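Local coordinates for protein putative enoyl-CoA hydratase/isomerase (Acinetobacter baumannii, PDB 3FDU) that probably catalyses hydration or isomerisation of the double bond of enoyl-CoA thioesters, as a member of the crotonase superfamily, at residues H6-L11 with A19-E24; K48-V53 with L98-I103; V54-E59 with D187-A192; H60-G65 with I104-V109; A126-L131 with F170-A175. The protein carries 4 engineered substitutions. All blocks are in the same frame, centred on the assembly; numbering follows the deposited sequence. Where two conformers were deposited one is given.

Contact 1 of 5, residues H6-L11 with A19-E24; sequences HLNANL and AINRPE. Engineered in segment 6-11: N8 (natural residue Gln).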
# COMPACT_ATOMS: atom_id res chain seq x y z
N HIS A 6 35.91 -3.48 6.46
CA HIS A 6 34.64 -2.73 6.53
C HIS A 6 33.41 -3.59 6.47
O HIS A 6 32.30 -3.09 6.32
CB HIS A 6 34.62 -1.63 5.47
CG HIS A 6 35.74 -0.65 5.61
ND1 HIS A 6 36.33 -0.04 4.53
CD2 HIS A 6 36.40 -0.21 6.71
CE1 HIS A 6 37.31 0.75 4.95
NE2 HIS A 6 37.37 0.67 6.27
N LEU A 7 33.59 -4.89 6.60
CA LEU A 7 32.46 -5.81 6.60
C LEU A 7 32.82 -7.06 7.41
O LEU A 7 33.70 -7.84 7.00
CB LEU A 7 32.09 -6.19 5.15
CG LEU A 7 30.92 -7.19 5.01
CD1 LEU A 7 29.64 -6.70 5.70
CD2 LEU A 7 30.65 -7.59 3.55
N ASN A 8 32.18 -7.23 8.55
CA ASN A 8 32.48 -8.35 9.42
C ASN A 8 31.42 -9.43 9.20
O ASN A 8 30.24 -9.09 9.13
CB ASN A 8 32.39 -7.92 10.89
CG ASN A 8 33.28 -6.73 11.22
OD1 ASN A 8 34.47 -6.67 10.80
ND2 ASN A 8 32.73 -5.78 12.01
N ALA A 9 31.80 -10.70 9.16
CA ALA A 9 30.81 -11.76 8.96
C ALA A 9 30.96 -12.74 10.08
O ALA A 9 32.09 -13.06 10.49
CB ALA A 9 31.01 -12.43 7.61
N ASN A 10 29.83 -13.16 10.63
CA ASN A 10 29.81 -14.15 11.71
C ASN A 10 28.68 -15.11 11.39
O ASN A 10 27.58 -14.69 11.03
CB ASN A 10 29.52 -13.49 13.07
CG ASN A 10 29.37 -14.53 14.22
OD1 ASN A 10 30.37 -15.06 14.72
ND2 ASN A 10 28.12 -14.80 14.64
N LEU A 11 28.97 -16.41 11.49
CA LEU A 11 27.98 -17.41 11.29
C LEU A 11 27.89 -18.27 12.54
O LEU A 11 28.89 -18.90 12.97
CB LEU A 11 28.33 -18.25 10.06
CG LEU A 11 27.49 -19.51 9.82
CD1 LEU A 11 25.98 -19.20 9.76
CD2 LEU A 11 27.97 -20.17 8.55
N ALA A 19 27.93 -7.28 9.23
CA ALA A 19 27.92 -5.99 9.87
C ALA A 19 28.87 -5.02 9.20
O ALA A 19 30.08 -5.27 9.12
CB ALA A 19 28.24 -6.14 11.39
N ILE A 20 28.30 -3.92 8.71
CA ILE A 20 29.08 -2.85 8.08
C ILE A 20 29.88 -2.14 9.17
O ILE A 20 29.34 -1.70 10.21
CB ILE A 20 28.15 -1.88 7.28
CG1 ILE A 20 27.28 -2.71 6.27
CG2 ILE A 20 28.94 -0.89 6.53
CD1 ILE A 20 26.19 -1.88 5.52
N ASN A 21 31.17 -1.99 8.90
CA ASN A 21 32.08 -1.48 9.92
C ASN A 21 33.04 -0.46 9.32
O ASN A 21 34.22 -0.76 9.07
CB ASN A 21 32.86 -2.67 10.49
CG ASN A 21 33.61 -2.33 11.76
OD1 ASN A 21 33.44 -1.26 12.35
ND2 ASN A 21 34.48 -3.24 12.16
N ARG A 22 32.54 0.74 9.07
CA ARG A 22 33.38 1.81 8.58
C ARG A 22 33.05 3.07 9.35
O ARG A 22 32.52 4.02 8.77
CB ARG A 22 33.16 2.02 7.06
CG ARG A 22 34.27 2.84 6.40
CD ARG A 22 33.82 3.28 5.05
NE ARG A 22 34.77 4.19 4.44
CZ ARG A 22 34.46 5.06 3.49
NH1 ARG A 22 33.20 5.18 3.04
NH2 ARG A 22 35.42 5.86 3.03
N PRO A 23 33.32 3.08 10.66
CA PRO A 23 32.91 4.20 11.54
C PRO A 23 33.52 5.53 11.16
O PRO A 23 32.89 6.56 11.32
CB PRO A 23 33.41 3.76 12.95
CG PRO A 23 34.52 2.74 12.66
CD PRO A 23 34.00 2.00 11.42
N GLU A 24 34.74 5.54 10.65
CA GLU A 24 35.34 6.85 10.34
C GLU A 24 34.46 7.61 9.36
O GLU A 24 34.56 8.84 9.22
CB GLU A 24 36.77 6.72 9.79
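H6 to N8 and A19 to R22 meet as the open end of the N-terminal beta hairpin, strands 7-12 and 15-20, which forms the antiparallel margin of the six-stranded sheet of this crotonase-fold subunit. The register rests on two bridges: L7 faces I20 as a non-hydrogen-bonded pair, and N8 faces A19 as a hydrogen-bonded pair. In the latter, N8 N donates a hydrogen bond to A19 O at 2.9 Å, and A19 N donates one to N8 O at 2.9 Å. Two residues along each segment, N21 N reaches H6 O at 3.0 Å; this donor stands above the plane of the carbonyl, 66° out of it and off its lone pairs.

L7 and I20 project to the sheet face covered by helix 31-46, where both touch I37. N8, an engineered residue, lies on the other face with A19. L7 CG stands anti to the backbone N (chi1 179°), which carries CD1 back over the neighbouring strand to 3.7 Å from A19 O.

Past the ladder the contact passes to side chains. R22 leaves the backbone extended from CG to NE, and its aliphatic part lies over one face of the imidazole of H6. The polar ends are held elsewhere: H6 ND1 is hydrogen-bonded to Y30 OH, while R22 NH1 is bonded to A28 O and forms a salt bridge with D67. What joins the two residues is a CH-pi contact, R22 CG lying 3.7 Å from the centroid of the H6 ring and only 8° off its normal.

Contact 2 of 5, residues K48-V53 with L98-I103; sequences KDVRVV and LSKPLI. Engineered in segment 48-53: V53 (natural residue Ile).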
# COMPACT_ATOMS: atom_id res chain seq x y z
N LYS A 48 24.95 -23.96 2.78
CA LYS A 48 23.92 -24.78 3.41
C LYS A 48 23.92 -24.65 4.91
O LYS A 48 22.94 -25.02 5.53
CB LYS A 48 24.03 -26.26 2.98
N ASP A 49 24.99 -24.17 5.51
CA ASP A 49 24.98 -23.84 6.95
C ASP A 49 24.33 -22.48 7.28
O ASP A 49 24.22 -22.13 8.43
CB ASP A 49 26.38 -23.80 7.53
CG ASP A 49 27.14 -25.11 7.34
OD1 ASP A 49 26.58 -26.17 7.66
OD2 ASP A 49 28.29 -25.05 6.87
N VAL A 50 23.92 -21.70 6.27
CA VAL A 50 23.23 -20.41 6.56
C VAL A 50 21.71 -20.60 6.33
O VAL A 50 21.29 -21.01 5.21
CB VAL A 50 23.71 -19.32 5.60
CG1 VAL A 50 22.89 -18.04 5.77
CG2 VAL A 50 25.20 -19.04 5.77
N ARG A 51 20.89 -20.26 7.32
CA ARG A 51 19.43 -20.29 7.15
C ARG A 51 18.79 -18.89 7.12
O ARG A 51 17.77 -18.68 6.43
CB ARG A 51 18.81 -21.13 8.29
CG ARG A 51 19.16 -22.65 8.14
CD ARG A 51 18.96 -23.40 9.46
NE ARG A 51 17.53 -23.44 9.69
CZ ARG A 51 16.75 -24.47 9.39
NH1 ARG A 51 17.28 -25.62 8.93
NH2 ARG A 51 15.46 -24.36 9.61
N VAL A 52 19.37 -17.95 7.89
CA VAL A 52 18.88 -16.52 7.96
C VAL A 52 20.04 -15.53 7.87
O VAL A 52 21.12 -15.75 8.43
CB VAL A 52 18.11 -16.28 9.22
CG1 VAL A 52 17.60 -14.78 9.34
CG2 VAL A 52 16.91 -17.32 9.37
N VAL A 53 19.83 -14.44 7.13
CA VAL A 53 20.82 -13.39 7.10
C VAL A 53 20.36 -12.13 7.87
O VAL A 53 19.19 -11.65 7.72
CB VAL A 53 21.21 -13.00 5.63
CG1 VAL A 53 22.32 -11.89 5.64
CG2 VAL A 53 21.70 -14.25 4.85
N LEU A 98 17.99 -12.85 -2.78
CA LEU A 98 18.25 -13.76 -1.64
C LEU A 98 16.99 -14.61 -1.32
O LEU A 98 15.90 -14.09 -1.10
CB LEU A 98 18.71 -12.97 -0.42
CG LEU A 98 19.07 -13.78 0.83
CD1 LEU A 98 20.28 -14.66 0.56
CD2 LEU A 98 19.33 -12.84 2.00
N SER A 99 17.13 -15.93 -1.36
CA SER A 99 15.94 -16.78 -1.25
C SER A 99 15.60 -16.98 0.22
O SER A 99 14.49 -17.41 0.59
CB SER A 99 16.24 -18.16 -1.95
OG SER A 99 16.92 -19.00 -1.00
N LYS A 100 16.57 -16.68 1.08
CA LYS A 100 16.41 -16.92 2.50
C LYS A 100 15.93 -15.63 3.19
O LYS A 100 16.04 -14.56 2.59
CB LYS A 100 17.77 -17.35 3.11
CG LYS A 100 18.24 -18.73 2.50
CD LYS A 100 19.73 -19.09 2.82
CE LYS A 100 20.06 -20.50 2.20
NZ LYS A 100 21.50 -20.79 2.59
N PRO A 101 15.42 -15.74 4.42
CA PRO A 101 14.89 -14.51 5.04
C PRO A 101 16.06 -13.52 5.27
O PRO A 101 17.17 -13.94 5.68
CB PRO A 101 14.30 -14.99 6.36
CG PRO A 101 13.96 -16.55 6.10
CD PRO A 101 15.19 -16.94 5.26
N LEU A 102 15.81 -12.24 4.98
CA LEU A 102 16.79 -11.13 5.15
C LEU A 102 16.22 -10.15 6.19
O LEU A 102 15.14 -9.57 5.97
CB LEU A 102 17.03 -10.39 3.83
CG LEU A 102 18.02 -9.19 3.88
CD1 LEU A 102 19.42 -9.62 4.40
CD2 LEU A 102 18.17 -8.57 2.49
N ILE A 103 16.91 -10.00 7.33
CA ILE A 103 16.48 -9.07 8.34
C ILE A 103 17.50 -7.95 8.39
O ILE A 103 18.69 -8.21 8.29
CB ILE A 103 16.38 -9.73 9.74
CG1 ILE A 103 15.44 -10.97 9.71
CG2 ILE A 103 15.99 -8.71 10.83
CD1 ILE A 103 15.49 -11.78 11.01
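K100 reaches across to the chain ahead of strand 52-57, where its ammonium donates to V50 O, NZ to O 2.6 Å. The donor is tilted 23° from the carbonyl plane, and the same nitrogen is also hydrogen-bonded to A44 O at the end of helix 31-46, so the buried ammonium, presumably charged, is held by carbonyls of two elements. With CG anti to the carbonyl carbon (chi1 -64°) and every later torsion near 180°, the lysine is a straight rod whose methylenes pass R51 O before NZ reaches V50 O.

Two backbone bonds follow, the start of a parallel ladder. V53 N meets P101 O at 3.1 Å and I103 N meets V53 O at 2.8 Å, both almost linear at hydrogen; V53 thus bonds to the residues on either side of its bridge partner L102, as parallel pairing requires. Just before the ladder, P101 CD lies 3.3 Å from R51 O.

Apolar groups close the two faces. V53, an engineered residue, divides its branches: CG1 meets L102 CD1 at 3.9 Å and CG2 meets L98 CD2 at 4.0 Å. On the opposite face V52 CG1 touches I103 CD1, also at 4.0 Å.

Strands 52-57 and 102-106 are central parallel neighbours of the crotonase-fold sheet, flanked by strands 15-20 and 123-126. V53 packs on L41 and A44 of helix 31-46, V52 rests against A196 and L199 of helix 188-200, and P101 touches F165 of the second subunit.

Contact 3 of 5, residues V54-E59 with D187-A192; sequences VLRGAE and DAYATA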
# COMPACT_ATOMS: atom_id res chain seq x y z
N VAL A 54 21.26 -11.58 8.67
CA VAL A 54 20.98 -10.30 9.33
C VAL A 54 22.04 -9.37 8.80
O VAL A 54 23.23 -9.70 8.87
CB VAL A 54 21.14 -10.37 10.86
CG1 VAL A 54 21.04 -8.95 11.50
CG2 VAL A 54 20.05 -11.30 11.51
N LEU A 55 21.62 -8.21 8.31
CA LEU A 55 22.51 -7.14 7.84
C LEU A 55 22.26 -5.91 8.70
O LEU A 55 21.11 -5.50 8.87
CB LEU A 55 22.16 -6.80 6.38
CG LEU A 55 22.87 -5.61 5.72
CD1 LEU A 55 24.32 -5.91 5.57
CD2 LEU A 55 22.24 -5.36 4.34
N ARG A 56 23.33 -5.31 9.23
CA ARG A 56 23.20 -4.11 10.03
C ARG A 56 24.52 -3.40 10.06
O ARG A 56 25.49 -3.88 9.48
CB ARG A 56 22.81 -4.47 11.47
CG ARG A 56 23.76 -5.50 12.11
CD ARG A 56 23.32 -5.70 13.55
NE ARG A 56 24.02 -6.75 14.27
CZ ARG A 56 25.21 -6.60 14.84
NH1 ARG A 56 25.86 -5.47 14.69
NH2 ARG A 56 25.75 -7.60 15.54
N GLY A 57 24.57 -2.25 10.70
CA GLY A 57 25.88 -1.69 11.06
C GLY A 57 26.50 -2.44 12.24
O GLY A 57 25.81 -3.13 13.01
N ALA A 58 27.80 -2.27 12.44
CA ALA A 58 28.49 -2.85 13.59
C ALA A 58 28.17 -2.11 14.89
O ALA A 58 28.15 -2.70 15.98
CB ALA A 58 30.02 -2.83 13.34
N GLU A 59 27.88 -0.80 14.78
CA GLU A 59 27.79 0.04 15.98
C GLU A 59 26.60 0.96 15.94
O GLU A 59 25.47 0.47 15.81
CB GLU A 59 29.06 0.85 16.12
CG GLU A 59 30.15 0.13 16.87
CD GLU A 59 30.03 0.40 18.36
OE1 GLU A 59 28.87 0.41 18.86
OE2 GLU A 59 31.07 0.61 19.03
N ASP A 187 16.33 -2.65 21.79
CA ASP A 187 17.64 -3.13 21.33
C ASP A 187 17.50 -3.76 19.94
O ASP A 187 17.16 -4.95 19.81
CB ASP A 187 18.17 -4.19 22.29
CG ASP A 187 19.56 -4.67 21.94
OD1 ASP A 187 19.99 -4.62 20.77
OD2 ASP A 187 20.27 -5.08 22.87
N ALA A 188 17.75 -2.96 18.92
CA ALA A 188 17.51 -3.35 17.55
C ALA A 188 18.30 -4.58 17.19
O ALA A 188 17.75 -5.49 16.53
CB ALA A 188 17.80 -2.16 16.57
N TYR A 189 19.56 -4.66 17.64
CA TYR A 189 20.40 -5.78 17.29
C TYR A 189 20.04 -7.08 18.03
O TYR A 189 20.08 -8.13 17.44
CB TYR A 189 21.89 -5.48 17.49
CG TYR A 189 22.38 -4.26 16.69
CD1 TYR A 189 21.58 -3.69 15.68
CD2 TYR A 189 23.65 -3.72 16.92
CE1 TYR A 189 22.01 -2.58 14.90
CE2 TYR A 189 24.12 -2.60 16.16
CZ TYR A 189 23.28 -2.02 15.16
OH TYR A 189 23.74 -0.94 14.42
N ALA A 190 19.71 -7.01 19.33
CA ALA A 190 19.23 -8.22 20.03
C ALA A 190 17.91 -8.69 19.42
O ALA A 190 17.71 -9.88 19.25
CB ALA A 190 19.04 -7.95 21.59
N THR A 191 17.01 -7.76 19.09
CA THR A 191 15.73 -8.19 18.52
C THR A 191 15.95 -8.89 17.17
O THR A 191 15.31 -9.92 16.86
CB THR A 191 14.76 -7.00 18.29
OG1 THR A 191 14.36 -6.44 19.55
CG2 THR A 191 13.50 -7.49 17.57
N ALA A 192 16.84 -8.33 16.35
CA ALA A 192 17.08 -8.91 15.04
C ALA A 192 17.64 -10.35 15.20
O ALA A 192 17.31 -11.26 14.44
CB ALA A 192 18.04 -8.08 14.28
O HOH W 1 21.89 -8.54 15.23
O HOH W 2 22.47 -0.56 11.88
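The guanidinium of R56 lies flat on the ring of Y189, and this stack is the tight part of the contact between strand 52-57 and the first turn of helix 188-200. The guanidinium and ring planes are 18° apart with centres 4.3 Å from each other, an off-centre cation-pi pair; R56 CD comes closer to the ring, 3.5 Å from its centroid and over the face. R56 CG sits between the backbone N and the carbonyl carbon (chi1 53°), and the extended chain beyond carries the head across the tyrosine. NH1 is tied to G57 O at 2.9 Å, which limits rotation of the guanidinium. At the far end of the ring, Y189 OH donates a hydrogen bond to E59 O at 2.6 Å.

The remainder is looser and partly solvated. One water accepts from R56 NE and donates to Y189 O; a second accepts from G57 N and donates to Y189 OH. Toward the other end of the strand segment, V54 CG1 only brushes A192 CB at 4.2 Å. K107 adds a second cation-pi partner to Y189.

D187 caps the helix at its N-cap position, with OD1 accepting from A190 N at 2.8 Å. The strand and helix segments run almost antiparallel, at 173°, with axes 10.1 Å apart. This is ordinary helix-on-sheet layering of the crotonase fold: helix 188-200 packs on the central parallel strands.

Contact 4 of 5, residues H60-G65 with I104-V109; sequences HDFTAG and IAVKGV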
# COMPACT_ATOMS: atom_id res chain seq x y z
N HIS A 60 26.83 2.27 16.02
CA HIS A 60 25.73 3.24 16.19
C HIS A 60 25.00 3.75 14.94
O HIS A 60 24.03 4.50 15.08
CB HIS A 60 26.21 4.46 16.98
CG HIS A 60 26.84 4.12 18.30
ND1 HIS A 60 26.14 3.50 19.31
CD2 HIS A 60 28.09 4.31 18.77
CE1 HIS A 60 26.94 3.33 20.36
NE2 HIS A 60 28.13 3.81 20.05
N ASP A 61 25.46 3.35 13.75
CA ASP A 61 24.86 3.78 12.45
C ASP A 61 24.67 2.61 11.49
O ASP A 61 25.41 1.64 11.52
CB ASP A 61 25.77 4.81 11.75
CG ASP A 61 25.88 6.10 12.55
OD1 ASP A 61 24.86 6.81 12.64
OD2 ASP A 61 26.99 6.37 13.09
N PHE A 62 23.68 2.72 10.62
CA PHE A 62 23.51 1.70 9.59
C PHE A 62 24.34 2.08 8.35
O PHE A 62 25.34 1.42 8.01
CB PHE A 62 22.03 1.59 9.23
CG PHE A 62 21.76 0.56 8.15
CD1 PHE A 62 22.46 -0.63 8.14
CD2 PHE A 62 20.78 0.79 7.15
CE1 PHE A 62 22.18 -1.63 7.17
CE2 PHE A 62 20.52 -0.21 6.14
CZ PHE A 62 21.23 -1.40 6.17
N THR A 63 23.96 3.15 7.69
CA THR A 63 24.78 3.72 6.59
C THR A 63 24.44 5.17 6.25
O THR A 63 23.25 5.59 6.15
CB THR A 63 24.76 2.84 5.29
OG1 THR A 63 25.52 3.48 4.25
CG2 THR A 63 23.35 2.71 4.78
N ALA A 64 25.52 5.94 6.11
CA ALA A 64 25.42 7.35 5.73
C ALA A 64 25.09 7.47 4.24
O ALA A 64 24.96 8.58 3.70
CB ALA A 64 26.76 8.09 6.05
N GLY A 65 24.97 6.35 3.54
CA GLY A 65 24.65 6.45 2.09
C GLY A 65 25.88 6.34 1.18
O GLY A 65 26.95 5.92 1.61
N ILE A 104 17.02 -6.70 8.52
CA ILE A 104 17.88 -5.53 8.68
C ILE A 104 17.60 -4.86 10.02
O ILE A 104 16.43 -4.72 10.46
CB ILE A 104 17.75 -4.55 7.49
CG1 ILE A 104 18.31 -5.26 6.22
CG2 ILE A 104 18.53 -3.22 7.80
CD1 ILE A 104 18.40 -4.41 4.94
N ALA A 105 18.65 -4.43 10.68
CA ALA A 105 18.47 -3.73 11.94
C ALA A 105 19.10 -2.34 11.83
O ALA A 105 20.26 -2.24 11.50
CB ALA A 105 19.14 -4.53 13.13
N VAL A 106 18.35 -1.28 12.15
CA VAL A 106 18.82 0.08 11.90
C VAL A 106 19.01 0.86 13.22
O VAL A 106 18.11 0.88 14.05
CB VAL A 106 17.79 0.86 11.01
CG1 VAL A 106 18.23 2.31 10.76
CG2 VAL A 106 17.65 0.13 9.67
N LYS A 107 20.18 1.47 13.38
CA LYS A 107 20.45 2.48 14.42
C LYS A 107 21.06 3.67 13.67
O LYS A 107 21.70 3.50 12.62
CB LYS A 107 21.51 1.99 15.42
CG LYS A 107 21.05 0.95 16.42
CD LYS A 107 22.17 0.57 17.40
CE LYS A 107 21.71 -0.59 18.19
NZ LYS A 107 22.63 -1.02 19.31
N GLY A 108 20.84 4.87 14.20
CA GLY A 108 21.45 6.06 13.65
C GLY A 108 21.10 6.34 12.18
O GLY A 108 19.98 6.11 11.73
N VAL A 109 22.08 6.81 11.41
CA VAL A 109 21.79 7.27 10.03
C VAL A 109 21.50 6.09 9.09
O VAL A 109 22.19 5.05 9.12
CB VAL A 109 22.88 8.21 9.45
CG1 VAL A 109 23.01 9.55 10.32
CG2 VAL A 109 24.22 7.49 9.30
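The loop after strand 52-57, which by family pattern leads into the probable oxyanion-hole region, is fastened here to the link between strands 102-106 and 109-111, chiefly at V109. D61 OD1 accepts from V109 N at 3.0 Å through its anti lone pair, and the bond is nearly straight, 174° at hydrogen. In the other direction V109 O accepts from T63 N at 3.0 Å, with a weak bond from F62 N beside it. Gripped at both its N and O, V109 also lays CG2 against D61 OD1 (3.5 Å) and the backbone of A64.

Within the fold, A64 and G65 probably lead into the loop that in crotonases supplies one oxyanion-hole amide. T63 OG1 shapes that stretch as an ST turn, accepting from G65 N at 3.0 Å, and is also bonded to N27 O.

F62 is the buried apolar part. Its CG is anti to the backbone N (chi1 179°), directing the ring toward I104 and V106 of the sheet, where CZ meets I104 CG2 at 3.6 Å and CD2 meets V106 CG2 at 4.1 Å. G108, with positive phi, passes close to H60: its CA lies 3.3 Å from H60 O, a CA-H...O contact.

Contact 5 of 5, residues A126-L131 with F170-A175; sequences ADNTAL and FNAETA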
# COMPACT_ATOMS: atom_id res chain seq x y z
N ALA A 126 14.19 -1.12 14.03
CA ALA A 126 14.98 0.10 14.27
C ALA A 126 14.81 0.51 15.73
O ALA A 126 13.84 0.10 16.39
CB ALA A 126 14.48 1.22 13.36
N ASP A 127 15.73 1.33 16.22
CA ASP A 127 15.49 1.97 17.50
C ASP A 127 15.23 3.46 17.23
O ASP A 127 15.24 3.89 16.06
CB ASP A 127 16.64 1.68 18.51
CG ASP A 127 17.95 2.42 18.17
OD1 ASP A 127 17.96 3.38 17.34
OD2 ASP A 127 19.00 2.04 18.79
N ASN A 128 14.94 4.22 18.30
CA ASN A 128 14.49 5.59 18.15
C ASN A 128 15.60 6.53 17.72
O ASN A 128 15.37 7.73 17.45
CB ASN A 128 13.86 6.11 19.45
CG ASN A 128 12.74 7.13 19.20
OD1 ASN A 128 12.02 7.07 18.19
ND2 ASN A 128 12.51 8.01 20.17
N THR A 129 16.82 6.01 17.68
CA THR A 129 17.96 6.83 17.22
C THR A 129 18.04 6.88 15.67
O THR A 129 18.84 7.64 15.10
CB THR A 129 19.36 6.29 17.70
OG1 THR A 129 19.72 5.10 16.98
CG2 THR A 129 19.40 6.01 19.23
N ALA A 130 17.23 6.08 15.00
CA ALA A 130 17.29 5.99 13.54
C ALA A 130 16.85 7.28 12.83
O ALA A 130 15.82 7.86 13.13
CB ALA A 130 16.48 4.83 13.07
N LEU A 131 17.66 7.71 11.86
CA LEU A 131 17.35 8.91 11.12
C LEU A 131 17.48 8.57 9.64
O LEU A 131 18.58 8.28 9.16
CB LEU A 131 18.33 10.05 11.48
CG LEU A 131 18.08 10.67 12.89
CD1 LEU A 131 19.23 11.64 13.15
CD2 LEU A 131 16.67 11.35 13.04
N PHE A 170 13.62 12.02 8.09
CA PHE A 170 12.42 11.54 8.79
C PHE A 170 12.79 10.53 9.88
O PHE A 170 13.85 9.90 9.81
CB PHE A 170 11.31 11.03 7.84
CG PHE A 170 11.71 9.80 6.95
CD1 PHE A 170 11.40 8.47 7.35
CD2 PHE A 170 12.36 9.99 5.71
CE1 PHE A 170 11.73 7.35 6.53
CE2 PHE A 170 12.70 8.88 4.88
CZ PHE A 170 12.41 7.56 5.32
N ASN A 171 11.94 10.39 10.91
CA ASN A 171 12.38 9.67 12.08
C ASN A 171 11.83 8.25 12.05
O ASN A 171 11.23 7.81 11.03
CB ASN A 171 11.94 10.39 13.37
CG ASN A 171 10.42 10.60 13.44
OD1 ASN A 171 9.66 9.82 12.86
ND2 ASN A 171 9.99 11.64 14.13
N ALA A 172 12.06 7.48 13.12
CA ALA A 172 11.62 6.08 13.11
C ALA A 172 10.09 5.95 13.10
O ALA A 172 9.54 5.03 12.50
CB ALA A 172 12.26 5.28 14.28
N GLU A 173 9.38 6.88 13.73
CA GLU A 173 7.92 6.81 13.75
C GLU A 173 7.33 7.01 12.36
O GLU A 173 6.36 6.38 11.99
CB GLU A 173 7.34 7.83 14.73
CG GLU A 173 7.65 7.55 16.22
CD GLU A 173 9.13 7.72 16.63
OE1 GLU A 173 9.92 8.48 15.99
OE2 GLU A 173 9.51 7.07 17.64
N THR A 174 7.90 7.95 11.61
CA THR A 174 7.50 8.15 10.20
C THR A 174 7.82 6.87 9.38
O THR A 174 6.98 6.45 8.60
CB THR A 174 8.24 9.37 9.57
OG1 THR A 174 7.78 10.57 10.23
CG2 THR A 174 7.95 9.52 8.02
N ALA A 175 9.00 6.29 9.57
CA ALA A 175 9.40 5.11 8.81
C ALA A 175 8.49 3.96 9.17
O ALA A 175 8.11 3.18 8.32
CB ALA A 175 10.89 4.71 9.10
O HOH W 3 13.83 8.38 15.10
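A172 points its methyl at the turn 127-130. Its CB lies 3.7 Å from D127 O and 4.4 Å from A130 CB, so two short residues let the start of helix 172-177 approach the turn between strands 123-126 and 131-133 of the crotonase-type fold. That helix follows strand 169-170, the antiparallel neighbour of strand 131-133 in the small sheet. Toward the outside, the side chains of N128 and E173 cross at about a right angle, their amide and carboxylate planes 87° apart. E173 CG is anti to the carbonyl carbon, and a bend at chi2 (69°) turns the carboxylate back to the loop. E173 has more than one conformer and the amide of N128 is uncertain in rotation, which leaves the bonding of this pair doubtful.

D127 to A130 is a type I beta turn, and D127 OD1 accepts from T129 N at 2.9 Å as an Asx turn, the donor standing above the carboxylate plane. On the helix side, N171 occupies the N-cap position and directs its side chain along the helix: its OD1 accepts from T174 N at 2.9 Å, with the donor almost in line with the side-chain C=O.

A bridging water donates to N128 O and to A130 O (2.8 Å) and accepts from A172 N, also at 2.8 Å. The chemistry implies a mediated joint: the first-turn amide of A172 is satisfied by solvent, which relays it to two loop carbonyls, while the direct contact is small, with one apolar pair, A130 CB and A172 CB, and a polar pair left undecided.

How the contacts relate
Contacts 1 to 4 all reach the same sheet, whereas contact 5 joins the turn leaving its strand 123-126 to a helix start. Contact 2 is the buried one, with main-chain pairing and aliphatic packing; contact 1, at the sheet margin, has the same kind of ladder in antiparallel form but ends in a partly exposed ring. Contacts 2 and 3 share strand 52-57, contacts 2 and 4 strand 102-106. Contacts 3 and 4 lie closest, centres about 9 Å apart, and meet through Y189 and K107; flat stacking with water serves one, side-chain and main-chain bonds to one valine the other. Contact 5 relies on water, and G108 of contact 4 pairs with its L131.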